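Local coordinates for protein P450 epoxidase (PDB 1Q5D) that belongs to the cytochrome P450 family and holds a heme, protoporphyrin IX containing iron, within a mainly helical fold, at residues R147-G152 with G380-R385; I153-I158 with E170-F175. All blocks are in the same frame, centred on the assembly; numbering follows the deposited sequence.

Interaction 1: residues R147-G152 with G380-R385; sequences RDYAEG and GTIFRR
Tyr149 swings its CG to the far side of CA from its own backbone N (chi1 -164°), and Ile382 does the same with CG1 and then runs on fully extended (chi2 167°). These two settings bring the phenol ring and the isoleucine chain alongside each other, the ring heading for helix 368-385 and the methyl CD1 coming out to meet it.

CD1 of Ile382 lies 3.8 Å above the plane of the Tyr149 ring, over one face but shifted toward the rim. Its nearest ring atom is CE2 of Tyr149, 3.8 Å away, followed by CD2 of Tyr149. The distance from CD1 of Ile382 to the centroid of the Tyr149 ring is 4.2 Å, at 25° from the ring normal, a CH-pi contact. Farther along the ring the root of the isoleucine takes over, with Tyr149 OH 3.8 Å from Ile382 CB. Thr381 adds a looser touch: its CB is 4.2 Å from Tyr149 OH.

The phenol does more than pack. Its hydroxyl donates a hydrogen bond to the carbonyl O of Ala378, one turn before Ile382 on the same helix, so the ring is held at its far end as well as by its CB. The Thr381 hydroxyl turns elsewhere, to the carbonyl O of Ile377 and to NE2 of Gln127, which leaves its carbon side to Tyr149. All three touching residues are buried.

In the usual P450 lettering, helices 146-150 and 154-161 probably together make up helix E, broken between them, and 368-385 helix L. Helix 123-137 packs beside both segments, Val130 and Leu134 touching Tyr149 and Thr381 alike, while Phe143 of strand 143-144 also lies against Tyr149.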
# COMPACT_ATOMS: atom_id res chain seq x y z
N ARG A 147 -8.16 2.81 14.84
CA ARG A 147 -7.81 4.11 15.43
C ARG A 147 -6.88 4.02 16.65
O ARG A 147 -6.04 4.90 16.85
CB ARG A 147 -9.08 4.92 15.77
CG ARG A 147 -8.79 6.21 16.57
CD ARG A 147 -10.03 6.95 17.12
NE ARG A 147 -11.21 6.09 17.27
CZ ARG A 147 -11.51 5.40 18.37
NH1 ARG A 147 -10.71 5.44 19.44
NH2 ARG A 147 -12.60 4.65 18.40
N ASP A 148 -7.01 2.97 17.45
CA ASP A 148 -6.23 2.85 18.67
C ASP A 148 -4.93 2.04 18.49
O ASP A 148 -4.13 1.92 19.42
CB ASP A 148 -7.07 2.18 19.76
CG ASP A 148 -8.35 2.92 20.04
OD1 ASP A 148 -8.33 4.17 20.06
OD2 ASP A 148 -9.43 2.33 20.27
N TYR A 149 -4.73 1.48 17.30
CA TYR A 149 -3.63 0.53 17.14
C TYR A 149 -2.95 0.64 15.80
O TYR A 149 -1.86 1.19 15.70
CB TYR A 149 -4.14 -0.90 17.35
CG TYR A 149 -3.06 -1.94 17.57
CD1 TYR A 149 -2.10 -1.77 18.57
CD2 TYR A 149 -3.01 -3.09 16.80
CE1 TYR A 149 -1.12 -2.73 18.79
CE2 TYR A 149 -2.04 -4.06 17.01
CZ TYR A 149 -1.09 -3.87 18.01
OH TYR A 149 -0.12 -4.82 18.23
N ALA A 150 -3.60 0.12 14.76
CA ALA A 150 -2.98 0.05 13.44
C ALA A 150 -2.58 1.44 12.94
O ALA A 150 -1.53 1.61 12.32
CB ALA A 150 -3.92 -0.67 12.42
N GLU A 151 -3.44 2.42 13.20
CA GLU A 151 -3.21 3.77 12.70
C GLU A 151 -1.91 4.39 13.22
O GLU A 151 -1.29 5.22 12.56
CB GLU A 151 -4.38 4.65 13.13
CG GLU A 151 -4.51 5.98 12.43
CD GLU A 151 -5.83 6.64 12.79
OE1 GLU A 151 -6.87 6.22 12.24
OE2 GLU A 151 -5.83 7.55 13.65
N GLY A 152 -1.51 3.99 14.42
CA GLY A 152 -0.35 4.63 15.03
C GLY A 152 0.96 3.90 14.84
O GLY A 152 1.97 4.27 15.46
N GLY A 380 1.19 -10.37 15.76
CA GLY A 380 1.72 -11.35 16.71
C GLY A 380 1.49 -10.91 18.15
O GLY A 380 0.91 -11.64 18.95
N THR A 381 1.90 -9.68 18.47
CA THR A 381 1.77 -9.15 19.83
C THR A 381 0.34 -9.09 20.34
O THR A 381 0.06 -9.52 21.48
CB THR A 381 2.36 -7.74 19.91
OG1 THR A 381 3.78 -7.79 19.68
CG2 THR A 381 2.22 -7.16 21.32
N ILE A 382 -0.56 -8.53 19.54
CA ILE A 382 -1.93 -8.34 20.01
C ILE A 382 -2.61 -9.66 20.37
O ILE A 382 -3.33 -9.74 21.38
CB ILE A 382 -2.78 -7.44 19.04
CG1 ILE A 382 -4.05 -6.95 19.74
CG2 ILE A 382 -3.10 -8.17 17.75
CD1 ILE A 382 -4.80 -5.83 19.02
N PHE A 383 -2.38 -10.69 19.57
CA PHE A 383 -2.96 -12.01 19.82
C PHE A 383 -2.24 -12.80 20.92
O PHE A 383 -2.85 -13.66 21.55
CB PHE A 383 -3.01 -12.84 18.53
CG PHE A 383 -4.20 -12.51 17.66
CD1 PHE A 383 -4.02 -11.95 16.40
CD2 PHE A 383 -5.49 -12.73 18.13
CE1 PHE A 383 -5.11 -11.62 15.61
CE2 PHE A 383 -6.59 -12.42 17.34
CZ PHE A 383 -6.40 -11.86 16.07
N ARG A 384 -0.96 -12.52 21.14
CA ARG A 384 -0.21 -13.15 22.23
C ARG A 384 -0.64 -12.55 23.56
O ARG A 384 -0.76 -13.24 24.57
CB ARG A 384 1.30 -12.97 22.05
CG ARG A 384 1.98 -14.06 21.24
CD ARG A 384 3.50 -14.10 21.40
NE ARG A 384 4.15 -12.87 20.95
CZ ARG A 384 4.47 -12.61 19.69
NH1 ARG A 384 4.20 -13.48 18.73
NH2 ARG A 384 5.05 -11.47 19.38
N ARG A 385 -0.89 -11.24 23.55
CA ARG A 385 -1.28 -10.53 24.76
C ARG A 385 -2.77 -10.67 25.07
O ARG A 385 -3.17 -10.63 26.23
CB ARG A 385 -0.90 -9.06 24.64
CG ARG A 385 0.14 -8.62 25.65
CD ARG A 385 1.57 -8.60 25.12
NE ARG A 385 2.07 -7.23 25.04
CZ ARG A 385 3.29 -6.87 24.68
NH1 ARG A 385 4.21 -7.78 24.36
NH2 ARG A 385 3.59 -5.59 24.64

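Interaction 2: residues I153-I158 with E170-F175; sequences IPMRAI and EKFRRF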
# COMPACT_ATOMS: atom_id res chain seq x y z
N ILE A 153 0.98 2.86 14.01
CA ILE A 153 2.20 2.06 13.84
C ILE A 153 3.06 2.40 12.62
O ILE A 153 4.25 2.68 12.75
CB ILE A 153 1.88 0.54 13.91
CG1 ILE A 153 1.32 0.19 15.30
CG2 ILE A 153 3.13 -0.29 13.61
CD1 ILE A 153 0.76 -1.21 15.40
N PRO A 154 2.48 2.35 11.43
CA PRO A 154 3.27 2.55 10.20
C PRO A 154 4.09 3.83 10.08
O PRO A 154 5.18 3.76 9.51
CB PRO A 154 2.23 2.48 9.09
CG PRO A 154 1.17 1.59 9.68
CD PRO A 154 1.08 2.03 11.12
N MET A 155 3.62 4.98 10.57
CA MET A 155 4.47 6.16 10.41
C MET A 155 5.61 6.11 11.40
O MET A 155 6.73 6.56 11.10
CB MET A 155 3.70 7.47 10.56
CG MET A 155 4.50 8.70 10.12
SD MET A 155 4.94 8.69 8.37
CE MET A 155 6.62 9.21 8.38
N ARG A 156 5.35 5.57 12.57
CA ARG A 156 6.45 5.44 13.54
C ARG A 156 7.58 4.64 12.90
O ARG A 156 8.75 5.01 12.99
CB ARG A 156 5.99 4.80 14.85
CG ARG A 156 7.14 4.54 15.85
CD ARG A 156 7.45 5.70 16.82
NE ARG A 156 7.76 6.97 16.14
CZ ARG A 156 8.99 7.39 15.86
NH1 ARG A 156 10.05 6.66 16.19
NH2 ARG A 156 9.16 8.56 15.24
N ALA A 157 7.22 3.55 12.21
CA ALA A 157 8.22 2.70 11.54
C ALA A 157 9.03 3.48 10.52
O ALA A 157 10.27 3.45 10.52
CB ALA A 157 7.52 1.52 10.85
N ILE A 158 8.32 4.16 9.62
CA ILE A 158 8.99 4.94 8.61
C ILE A 158 9.83 6.06 9.23
O ILE A 158 10.95 6.31 8.79
CB ILE A 158 7.96 5.53 7.61
CG1 ILE A 158 7.33 4.40 6.79
CG2 ILE A 158 8.62 6.54 6.69
CD1 ILE A 158 6.27 4.86 5.79
N GLU A 170 2.38 12.33 13.60
CA GLU A 170 1.00 12.65 13.23
C GLU A 170 0.93 13.52 11.99
O GLU A 170 0.09 13.31 11.13
CB GLU A 170 0.26 13.31 14.40
CG GLU A 170 -0.41 12.30 15.33
CD GLU A 170 -1.36 11.38 14.59
OE1 GLU A 170 -2.14 11.88 13.74
OE2 GLU A 170 -1.33 10.15 14.85
N LYS A 171 1.83 14.49 11.90
CA LYS A 171 1.87 15.37 10.74
C LYS A 171 2.32 14.65 9.48
O LYS A 171 1.79 14.89 8.39
CB LYS A 171 2.77 16.58 11.01
CG LYS A 171 2.13 17.61 11.93
CD LYS A 171 2.81 18.98 11.81
CE LYS A 171 4.00 19.10 12.77
NZ LYS A 171 4.36 20.54 13.01
N PHE A 172 3.29 13.75 9.62
CA PHE A 172 3.73 12.97 8.46
C PHE A 172 2.71 11.93 8.01
O PHE A 172 2.59 11.67 6.81
CB PHE A 172 5.10 12.33 8.71
CG PHE A 172 6.24 13.24 8.39
CD1 PHE A 172 7.28 13.40 9.28
CD2 PHE A 172 6.28 13.93 7.19
CE1 PHE A 172 8.34 14.25 8.98
CE2 PHE A 172 7.33 14.76 6.88
CZ PHE A 172 8.36 14.93 7.78
N ARG A 173 2.01 11.31 8.95
CA ARG A 173 0.97 10.36 8.59
C ARG A 173 -0.13 11.07 7.82
O ARG A 173 -0.69 10.51 6.88
CB ARG A 173 0.35 9.71 9.83
CG ARG A 173 -0.82 8.81 9.48
CD ARG A 173 -1.30 7.89 10.57
NE ARG A 173 -1.88 8.60 11.70
CZ ARG A 173 -2.94 9.40 11.64
NH1 ARG A 173 -3.55 9.62 10.47
NH2 ARG A 173 -3.39 9.98 12.74
N ARG A 174 -0.45 12.30 8.23
CA ARG A 174 -1.49 13.08 7.56
C ARG A 174 -1.03 13.42 6.17
O ARG A 174 -1.81 13.34 5.21
CB ARG A 174 -1.84 14.34 8.37
CG ARG A 174 -2.67 14.05 9.62
CD ARG A 174 -3.09 15.30 10.42
NE ARG A 174 -3.27 16.47 9.57
CZ ARG A 174 -2.52 17.57 9.62
NH1 ARG A 174 -1.52 17.66 10.49
NH2 ARG A 174 -2.76 18.58 8.79
N PHE A 175 0.24 13.80 6.04
CA PHE A 175 0.84 14.05 4.75
C PHE A 175 0.78 12.79 3.87
O PHE A 175 0.39 12.84 2.70
CB PHE A 175 2.30 14.46 4.93
CG PHE A 175 3.10 14.38 3.66
CD1 PHE A 175 2.93 15.33 2.66
CD2 PHE A 175 4.01 13.35 3.46
CE1 PHE A 175 3.64 15.26 1.49
CE2 PHE A 175 4.73 13.26 2.29
CZ PHE A 175 4.57 14.22 1.30
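Met155 lies slantwise against Phe172 where helix 154-161 meets helix 169-182, probably the later part of helix E and helix F of the P450 fold. The methionine comes from the first helix with CG on the opposite side of the CA-CB bond from the backbone N (chi1 -169°). It then folds at the next bond (chi2 63°), which turns the thioether along the surface of the second helix instead of driving it straight in.

The end of the thioether settles at the base of Phe172. Met155 CE is 3.5 Å from Phe172 CB, and Met155 SD follows at 3.7 Å from the same carbon. The methyl also comes near the start of the ring, 4.0 Å from Phe172 CG. Phe172 sets out toward Met155, but its ring then leads away, touching Val164 and, on helix 195-218, Leu208. The closest approach is therefore to the methylene, CB of Phe172.

Arg173 presents its own root and backbone to the methionine. Met155 CG passes 3.8 Å from Arg173 N; the backbones are close here, the CA atoms of Met155 and Arg173 being 5.8 Å apart. The guanidinium travels off to form a salt bridge with Glu170 one turn earlier. No hydrogen bond crosses the contact, and the two beta carbons also meet, Met155 CB lying 4.1 Å from Arg173 CB.

In the fold
Interactions 1 and 2 have centres 16 Å apart and share one run of chain: 147-152 leads directly into 153-158. The first segment meets helix 368-385 through Tyr149; the second keeps to the same helix through Ile153, Pro154 and Ala157 and adds helix 169-182 through Met155. A long, weak ion pair joins the two contacts, with Glu151 OE2 3.6 Å from Arg173 NH2. Ala378 and Val130 are common ground, since Ile153 packs on both, while Tyr149 bonds to the first and touches the second. In interaction 2 the Met155 side chain lies about 9 Å from the heme and that of Arg173 about 12 Å from EPB, so at these distances they touch neither molecule.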